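Local structure of putative ABC transporter, ATP-binding protein ComA (Streptococcus mutans, 3K8U) at residues G18-A23 with G111-S116; S24-Y29 with L61-R66; G53-A58 with L134-A139. The protein is a putative ABC transporter ATP-binding protein, here represented by its peptidase domain of the C39 family, which has the papain-like fold of clan CA. All coordinates share one frame; numbering follows the deposited sequence.

Contact 1: G18-A23 with G111-S116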
loop_
_atom_site.group_PDB
_atom_site.type_symbol
_atom_site.label_atom_id
_atom_site.label_comp_id
_atom_site.label_asym_id
_atom_site.label_seq_id
_atom_site.Cartn_x
_atom_site.Cartn_y
_atom_site.Cartn_z
ATOM N N GLY A 18 -0.327 6.801 -3.649
ATOM C CA GLY A 18 0.900 6.560 -2.900
ATOM C C GLY A 18 0.827 7.180 -1.516
ATOM O O GLY A 18 1.084 6.508 -0.508
ATOM N N PRO A 19 0.551 8.490 -1.436
ATOM C CA PRO A 19 0.447 9.169 -0.143
ATOM C C PRO A 19 -0.597 8.479 0.740
ATOM O O PRO A 19 -0.395 8.327 1.943
ATOM C CB PRO A 19 -0.008 10.573 -0.543
ATOM C CG PRO A 19 0.701 10.789 -1.824
ATOM C CD PRO A 19 0.538 9.465 -2.543
ATOM N N ALA A 20 -1.696 8.034 0.127
ATOM C CA ALA A 20 -2.772 7.364 0.858
ATOM C C ALA A 20 -2.368 6.044 1.511
ATOM O O ALA A 20 -2.667 5.829 2.687
ATOM C CB ALA A 20 -3.987 7.161 -0.039
ATOM N N VAL A 21 -1.715 5.149 0.766
ATOM C CA VAL A 21 -1.300 3.876 1.364
ATOM C C VAL A 21 -0.256 4.095 2.455
ATOM O O VAL A 21 -0.281 3.415 3.478
ATOM C CB VAL A 21 -0.793 2.825 0.320
ATOM C CG1 VAL A 21 -1.918 2.474 -0.642
ATOM C CG2 VAL A 21 0.435 3.324 -0.428
ATOM N N LEU A 22 0.633 5.067 2.259
ATOM C CA LEU A 22 1.653 5.357 3.261
ATOM C C LEU A 22 0.989 5.886 4.534
ATOM O O LEU A 22 1.331 5.464 5.639
ATOM C CB LEU A 22 2.684 6.356 2.727
ATOM C CG LEU A 22 3.814 6.756 3.688
ATOM C CD1 LEU A 22 4.531 5.521 4.220
ATOM C CD2 LEU A 22 4.792 7.678 2.978
ATOM N N ALA A 23 0.020 6.785 4.372
ATOM C CA ALA A 23 -0.703 7.342 5.517
ATOM C C ALA A 23 -1.448 6.229 6.257
ATOM O O ALA A 23 -1.510 6.218 7.492
ATOM C CB ALA A 23 -1.687 8.421 5.054
ATOM N N GLY A 111 -6.761 -2.867 1.195
ATOM C CA GLY A 111 -7.220 -1.505 1.376
ATOM C C GLY A 111 -6.872 -0.729 0.126
ATOM O O GLY A 111 -5.698 -0.515 -0.180
ATOM N N ASP A 112 -7.894 -0.390 -0.646
ATOM C CA ASP A 112 -7.708 0.363 -1.877
ATOM C C ASP A 112 -8.106 1.817 -1.607
ATOM O O ASP A 112 -9.267 2.097 -1.338
ATOM C CB ASP A 112 -8.591 -0.246 -2.982
ATOM C CG ASP A 112 -8.466 0.475 -4.316
ATOM O OD1 ASP A 112 -7.759 1.498 -4.408
ATOM O OD2 ASP A 112 -9.093 0.016 -5.290
ATOM N N PRO A 113 -7.145 2.759 -1.695
ATOM C CA PRO A 113 -7.399 4.189 -1.462
ATOM C C PRO A 113 -8.557 4.763 -2.291
ATOM O O PRO A 113 -9.116 5.801 -1.932
ATOM C CB PRO A 113 -6.063 4.831 -1.825
ATOM C CG PRO A 113 -5.074 3.770 -1.402
ATOM C CD PRO A 113 -5.714 2.523 -1.961
ATOM N N ASP A 114 -8.890 4.110 -3.405
ATOM C CA ASP A 114 -10.016 4.523 -4.256
ATOM C C ASP A 114 -11.200 4.604 -3.280
ATOM O O ASP A 114 -11.572 3.604 -2.670
ATOM C CB ASP A 114 -10.260 3.436 -5.319
ATOM C CG ASP A 114 -11.461 3.714 -6.220
ATOM O OD1 ASP A 114 -12.414 4.417 -5.819
ATOM O OD2 ASP A 114 -11.467 3.168 -7.339
ATOM N N PRO A 115 -11.792 5.805 -3.111
ATOM C CA PRO A 115 -12.919 5.982 -2.188
ATOM C C PRO A 115 -14.187 5.185 -2.473
ATOM O O PRO A 115 -15.042 5.060 -1.596
ATOM C CB PRO A 115 -13.141 7.497 -2.192
ATOM C CG PRO A 115 -12.670 7.918 -3.543
ATOM C CD PRO A 115 -11.418 7.084 -3.737
ATOM N N SER A 116 -14.288 4.616 -3.671
ATOM C CA SER A 116 -15.442 3.800 -4.035
ATOM C C SER A 116 -15.169 2.317 -3.760
ATOM O O SER A 116 -16.032 1.466 -3.986
ATOM C CB SER A 116 -15.828 4.016 -5.507
ATOM O OG SER A 116 -14.887 3.454 -6.411
#
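The seam between the long helix 17-28 and the antiparallel sheet of this C39 peptidase domain is closed here by Pro113, the residue that follows strand 107-112, lying against Ala20 and Val21. The contact is wholly apolar and buried. Ala20 points its methyl at the pyrrolidine ring, CB of Ala20 lying 3.6 Å from CB of Pro113, while CG1 of Val21 sits 3.5 Å from CG of Pro113, tighter than usual van der Waals contact. Val21 meets the ring at a slant; with chi1 at -62° its CG1 stands beside the backbone N and anti to the carbonyl carbon, which carries this branch to the proline. In this papain-like arrangement, helix 17-28 lies against the sheet, Val21 also touching Tyr97 and Val99 of strand 93-104. The chain beyond the strand is shaped by two consecutive Asx turns. In the first, OD1 of Asp112 accepts the N-H of Asp114, N to OD1 3.0 Å, the donor standing 60° above the carboxylate plane; the same oxygen is hydrogen-bonded to NE2 of His96. In the second, OD1 of Asp114 is gripped twice from one face of its plane, by the backbone N-H of Ser116, N to OD1 2.9 Å, and by OG of Ser116 at 2.7 Å.

Contact 2: S24-Y29 with L61-R66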
loop_
_atom_site.group_PDB
_atom_site.type_symbol
_atom_site.label_atom_id
_atom_site.label_comp_id
_atom_site.label_asym_id
_atom_site.label_seq_id
_atom_site.Cartn_x
_atom_site.Cartn_y
_atom_site.Cartn_z
ATOM N N SER A 24 -1.988 5.280 5.497
ATOM C CA SER A 24 -2.725 4.156 6.067
ATOM C C SER A 24 -1.849 3.297 6.974
ATOM O O SER A 24 -2.227 2.999 8.113
ATOM C CB SER A 24 -3.324 3.288 4.955
ATOM O OG SER A 24 -4.221 4.030 4.147
ATOM N N VAL A 25 -0.686 2.900 6.468
ATOM C CA VAL A 25 0.244 2.076 7.235
ATOM C C VAL A 25 0.752 2.840 8.455
ATOM O O VAL A 25 0.786 2.301 9.564
ATOM C CB VAL A 25 1.435 1.608 6.370
ATOM C CG1 VAL A 25 2.478 0.898 7.231
ATOM C CG2 VAL A 25 0.938 0.663 5.277
ATOM N N ALA A 26 1.109 4.106 8.253
ATOM C CA ALA A 26 1.598 4.940 9.347
ATOM C C ALA A 26 0.558 5.026 10.465
ATOM O O ALA A 26 0.904 4.977 11.648
ATOM C CB ALA A 26 1.953 6.334 8.833
ATOM N N LYS A 27 -0.714 5.120 10.081
ATOM C CA LYS A 27 -1.817 5.207 11.032
ATOM C C LYS A 27 -1.933 3.927 11.862
ATOM O O LYS A 27 -2.327 3.970 13.029
ATOM C CB LYS A 27 -3.132 5.498 10.303
ATOM C CG LYS A 27 -4.263 5.934 11.218
ATOM C CD LYS A 27 -5.463 6.442 10.435
ATOM C CE LYS A 27 -6.524 7.000 11.375
ATOM N NZ LYS A 27 -7.684 7.587 10.647
ATOM N N HIS A 28 -1.598 2.791 11.251
ATOM C CA HIS A 28 -1.641 1.508 11.947
ATOM C C HIS A 28 -0.646 1.533 13.107
ATOM O O HIS A 28 -0.922 1.004 14.184
ATOM C CB HIS A 28 -1.295 0.361 10.992
ATOM C CG HIS A 28 -1.114 -0.960 11.676
ATOM N ND1 HIS A 28 0.127 -1.476 11.980
ATOM C CD2 HIS A 28 -2.016 -1.860 12.131
ATOM C CE1 HIS A 28 -0.019 -2.638 12.592
ATOM N NE2 HIS A 28 -1.310 -2.894 12.696
ATOM N N TYR A 29 0.497 2.176 12.881
ATOM C CA TYR A 29 1.537 2.285 13.896
ATOM C C TYR A 29 1.384 3.507 14.810
ATOM O O TYR A 29 2.344 3.935 15.455
ATOM C CB TYR A 29 2.917 2.259 13.240
ATOM C CG TYR A 29 3.237 0.937 12.577
ATOM C CD1 TYR A 29 3.367 -0.228 13.333
ATOM C CD2 TYR A 29 3.400 0.847 11.195
ATOM C CE1 TYR A 29 3.653 -1.450 12.730
ATOM C CE2 TYR A 29 3.686 -0.372 10.582
ATOM C CZ TYR A 29 3.810 -1.514 11.355
ATOM O OH TYR A 29 4.089 -2.722 10.757
ATOM N N LEU A 61 9.993 9.480 7.654
ATOM C CA LEU A 61 9.032 9.395 8.746
ATOM C C LEU A 61 9.573 8.564 9.908
ATOM O O LEU A 61 8.904 8.410 10.929
ATOM C CB LEU A 61 7.715 8.792 8.260
ATOM C CG LEU A 61 6.905 9.540 7.200
ATOM C CD1 LEU A 61 5.673 8.724 6.850
ATOM C CD2 LEU A 61 6.508 10.920 7.705
ATOM N N GLY A 62 10.775 8.019 9.737
ATOM C CA GLY A 62 11.387 7.213 10.780
ATOM C C GLY A 62 11.027 5.739 10.725
ATOM O O GLY A 62 11.060 5.050 11.743
ATOM N N PHE A 63 10.667 5.252 9.540
ATOM C CA PHE A 63 10.314 3.847 9.373
ATOM C C PHE A 63 11.428 3.077 8.686
ATOM O O PHE A 63 12.107 3.601 7.804
ATOM C CB PHE A 63 9.038 3.695 8.531
ATOM C CG PHE A 63 7.775 4.040 9.261
ATOM C CD1 PHE A 63 7.157 3.106 10.083
ATOM C CD2 PHE A 63 7.195 5.294 9.117
ATOM C CE1 PHE A 63 5.975 3.417 10.752
ATOM C CE2 PHE A 63 6.016 5.614 9.780
ATOM C CZ PHE A 63 5.404 4.674 10.599
ATOM N N GLU A 64 11.640 1.843 9.130
ATOM C CA GLU A 64 12.629 0.969 8.518
ATOM C C GLU A 64 11.854 0.381 7.339
ATOM O O GLU A 64 10.745 -0.124 7.517
ATOM C CB GLU A 64 13.042 -0.135 9.490
ATOM C CG GLU A 64 14.132 -1.047 8.956
ATOM C CD GLU A 64 14.571 -2.090 9.966
ATOM O OE1 GLU A 64 14.255 -3.284 9.767
ATOM O OE2 GLU A 64 15.235 -1.716 10.956
ATOM N N THR A 65 12.414 0.474 6.139
ATOM C CA THR A 65 11.714 -0.013 4.956
ATOM C C THR A 65 12.489 -1.027 4.133
ATOM O O THR A 65 13.717 -1.060 4.155
ATOM C CB THR A 65 11.371 1.154 4.001
ATOM O OG1 THR A 65 12.563 1.587 3.331
ATOM C CG2 THR A 65 10.794 2.329 4.769
ATOM N N ARG A 66 11.745 -1.846 3.397
ATOM C CA ARG A 66 12.327 -2.832 2.500
ATOM C C ARG A 66 11.346 -3.092 1.365
ATOM O O ARG A 66 10.132 -3.131 1.578
ATOM C CB ARG A 66 12.699 -4.132 3.227
ATOM C CG ARG A 66 11.550 -5.005 3.694
ATOM C CD ARG A 66 12.101 -6.239 4.408
ATOM N NE ARG A 66 11.059 -7.193 4.781
ATOM C CZ ARG A 66 10.380 -7.162 5.923
ATOM N NH1 ARG A 66 10.625 -6.223 6.829
ATOM N NH2 ARG A 66 9.434 -8.064 6.148
#
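Phe63 reaches from the start of strand 63-69 to the end of helix 17-28, where its ring meets Ala26 in the last turn and Tyr29 just after it. The aromatic part of the contact is a pair of rings set obliquely, with planes at 49° and centroids 5.9 Å apart. The touching atoms are CE1 of Phe63 and CD2 of Tyr29, 3.7 Å apart, and CE1 of Phe63 also comes to 4.1 Å from CB of Tyr29. Phe63 holds CG beside its backbone N, anti to the carbonyl carbon (chi1 -75°), a rotamer that directs the ring to the helix. The aliphatic part falls to Ala26: CZ of Phe63 lies 4.0 Å from CA of Ala26 and 4.2 Å from CB of Ala26, the CZ corner of the ring lying as near the backbone CA as the methyl. At the helix end, His28 ND1 stands 3.5 Å above the plane of the Tyr29 ring, over its centre, giving that ring a neighbour from its own segment. The backbone before Phe63 turns at Gly62, whose positive phi of 88° completes a Schellman motif at the end of helix 51-60. The contact thus joins the C-terminal end of helix 17-28 to an outermost strand of the sheet: Val25 and Tyr29 also touch strand 134-140, and Leu61 packs on Leu38 and Leu41 of helix 35-41.

Contact 3: G53-A58 with L134-A139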
loop_
_atom_site.group_PDB
_atom_site.type_symbol
_atom_site.label_atom_id
_atom_site.label_comp_id
_atom_site.label_asym_id
_atom_site.label_seq_id
_atom_site.Cartn_x
_atom_site.Cartn_y
_atom_site.Cartn_z
ATOM N N GLY A 53 9.557 6.779 -4.237
ATOM C CA GLY A 53 8.980 7.901 -3.516
ATOM C C GLY A 53 8.326 7.469 -2.215
ATOM O O GLY A 53 8.462 8.144 -1.191
ATOM N N ILE A 54 7.606 6.351 -2.248
ATOM C CA ILE A 54 6.954 5.831 -1.047
ATOM C C ILE A 54 8.020 5.458 -0.012
ATOM O O ILE A 54 7.923 5.831 1.164
ATOM C CB ILE A 54 6.087 4.585 -1.366
ATOM C CG1 ILE A 54 4.862 4.986 -2.188
ATOM C CG2 ILE A 54 5.656 3.890 -0.079
ATOM C CD1 ILE A 54 3.978 3.814 -2.578
ATOM N N VAL A 55 9.049 4.751 -0.468
ATOM C CA VAL A 55 10.144 4.318 0.393
ATOM C C VAL A 55 10.890 5.499 1.014
ATOM O O VAL A 55 11.148 5.509 2.220
ATOM C CB VAL A 55 11.135 3.415 -0.381
ATOM C CG1 VAL A 55 12.382 3.148 0.449
ATOM C CG2 VAL A 55 10.463 2.099 -0.742
ATOM N N GLU A 56 11.218 6.495 0.193
ATOM C CA GLU A 56 11.929 7.682 0.667
ATOM C C GLU A 56 11.130 8.421 1.730
ATOM O O GLU A 56 11.680 8.833 2.755
ATOM C CB GLU A 56 12.240 8.631 -0.494
ATOM C CG GLU A 56 13.267 8.093 -1.481
ATOM C CD GLU A 56 13.581 9.070 -2.603
ATOM O OE1 GLU A 56 12.644 9.706 -3.137
ATOM O OE2 GLU A 56 14.773 9.194 -2.956
ATOM N N ALA A 57 9.831 8.576 1.488
ATOM C CA ALA A 57 8.952 9.261 2.429
ATOM C C ALA A 57 8.878 8.496 3.747
ATOM O O ALA A 57 9.011 9.086 4.819
ATOM C CB ALA A 57 7.565 9.430 1.829
ATOM N N ALA A 58 8.700 7.179 3.658
ATOM C CA ALA A 58 8.615 6.328 4.841
ATOM C C ALA A 58 9.873 6.441 5.706
ATOM O O ALA A 58 9.783 6.475 6.935
ATOM C CB ALA A 58 8.387 4.882 4.431
ATOM N N LEU A 134 5.689 -6.532 -6.507
ATOM C CA LEU A 134 6.373 -5.604 -5.614
ATOM C C LEU A 134 5.619 -5.415 -4.307
ATOM O O LEU A 134 4.415 -5.135 -4.304
ATOM C CB LEU A 134 6.579 -4.237 -6.281
ATOM C CG LEU A 134 7.297 -3.199 -5.403
ATOM C CD1 LEU A 134 8.753 -3.596 -5.215
ATOM C CD2 LEU A 134 7.208 -1.819 -6.028
ATOM N N ALA A 135 6.335 -5.587 -3.199
ATOM C CA ALA A 135 5.762 -5.415 -1.867
ATOM C C ALA A 135 6.710 -4.538 -1.056
ATOM O O ALA A 135 7.927 -4.711 -1.115
ATOM C CB ALA A 135 5.577 -6.766 -1.180
ATOM N N ILE A 136 6.147 -3.569 -0.346
ATOM C CA ILE A 136 6.935 -2.665 0.480
ATOM C C ILE A 136 6.508 -2.863 1.924
ATOM O O ILE A 136 5.333 -2.700 2.264
ATOM C CB ILE A 136 6.734 -1.184 0.062
ATOM C CG1 ILE A 136 7.159 -0.993 -1.397
ATOM C CG2 ILE A 136 7.556 -0.254 0.975
ATOM C CD1 ILE A 136 6.757 0.342 -1.997
ATOM N N PHE A 137 7.470 -3.257 2.755
ATOM C CA PHE A 137 7.245 -3.489 4.176
ATOM C C PHE A 137 7.848 -2.350 4.990
ATOM O O PHE A 137 8.973 -1.914 4.724
ATOM C CB PHE A 137 7.872 -4.824 4.599
ATOM C CG PHE A 137 7.175 -6.033 4.029
ATOM C CD1 PHE A 137 6.230 -6.724 4.780
ATOM C CD2 PHE A 137 7.443 -6.464 2.734
ATOM C CE1 PHE A 137 5.558 -7.820 4.251
ATOM C CE2 PHE A 137 6.776 -7.561 2.194
ATOM C CZ PHE A 137 5.828 -8.239 2.953
ATOM N N LEU A 138 7.091 -1.863 5.971
ATOM C CA LEU A 138 7.544 -0.772 6.829
ATOM C C LEU A 138 7.469 -1.188 8.293
ATOM O O LEU A 138 6.582 -1.943 8.689
ATOM C CB LEU A 138 6.676 0.473 6.629
ATOM C CG LEU A 138 6.329 0.940 5.215
ATOM C CD1 LEU A 138 5.488 2.198 5.304
ATOM C CD2 LEU A 138 7.582 1.198 4.407
ATOM N N ALA A 139 8.388 -0.664 9.096
ATOM C CA ALA A 139 8.425 -0.970 10.522
ATOM C C ALA A 139 9.064 0.179 11.292
ATOM O O ALA A 139 10.051 0.760 10.842
ATOM C CB ALA A 139 9.202 -2.258 10.760
#
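Helix 53-58 runs almost parallel to strand 134-139, their N-to-C directions 4° apart and their axes 10.1 Å apart at closest approach. This is helix-on-sheet packing of the alpha+beta papain-like fold, with the helix laid along one face of the antiparallel sheet, and no hydrogen bond crosses between the two segments. Ile136 and Leu138, two residues apart on the strand, both point toward the helix and meet Ile54, Val55 and Ala58, all through carbon atoms.

Ile136 serves two helix residues with its two branches. Its CD1 reaches CG2 of Ile54 at 4.2 Å, and its CG2 lies 4.1 Å from CG2 of Val55; both side chains approach the strand residue at a slant. The split follows from the torsions of Ile136: CG1 is anti to the carbonyl carbon (chi1 -60°) and chi2 is extended at 169°, which sends CD1 out toward Ile54 while CG2 stays close to the strand for Val55.

Neighbouring side chains extend the packing. Ile54 and Ile136 both touch Ile85 of strand 84-90, Val55 and Ala58 touch Thr65 of strand 63-69, and Leu22 of helix 17-28 packs on Ala57, Ala58 and Leu138. One helical turn beyond Ile54, Ala58 offers only a methyl, and Leu138 straddles it with both ends of its fork: CB of Ala58 lies 3.8 Å from CD2 of Leu138 and 4.0 Å from CD1 of Leu138.

All three contacts join helices to one antiparallel sheet or, in contact 1, to the turn ending one of its strands. Contacts 1 and 2 share helix 17-28, with centres about 14 Å apart, the first using its N-terminal half, the second its C-terminal end. The centre of contact 3 lies about 8 Å from that of contact 2; strands 63-69 and 134-140 are neighbours in the sheet, and helix 51-60 precedes strand 63-69. Leu22, in segment 18-23 though not touching 111-116, packs on Leu61 of contact 2 and Ala57, Ala58 and Leu138 of contact 3. Along the chain contact 2 falls between the segments of contact 1; contact 3 alternates with both, tying helix 51-60 to strand 134-140.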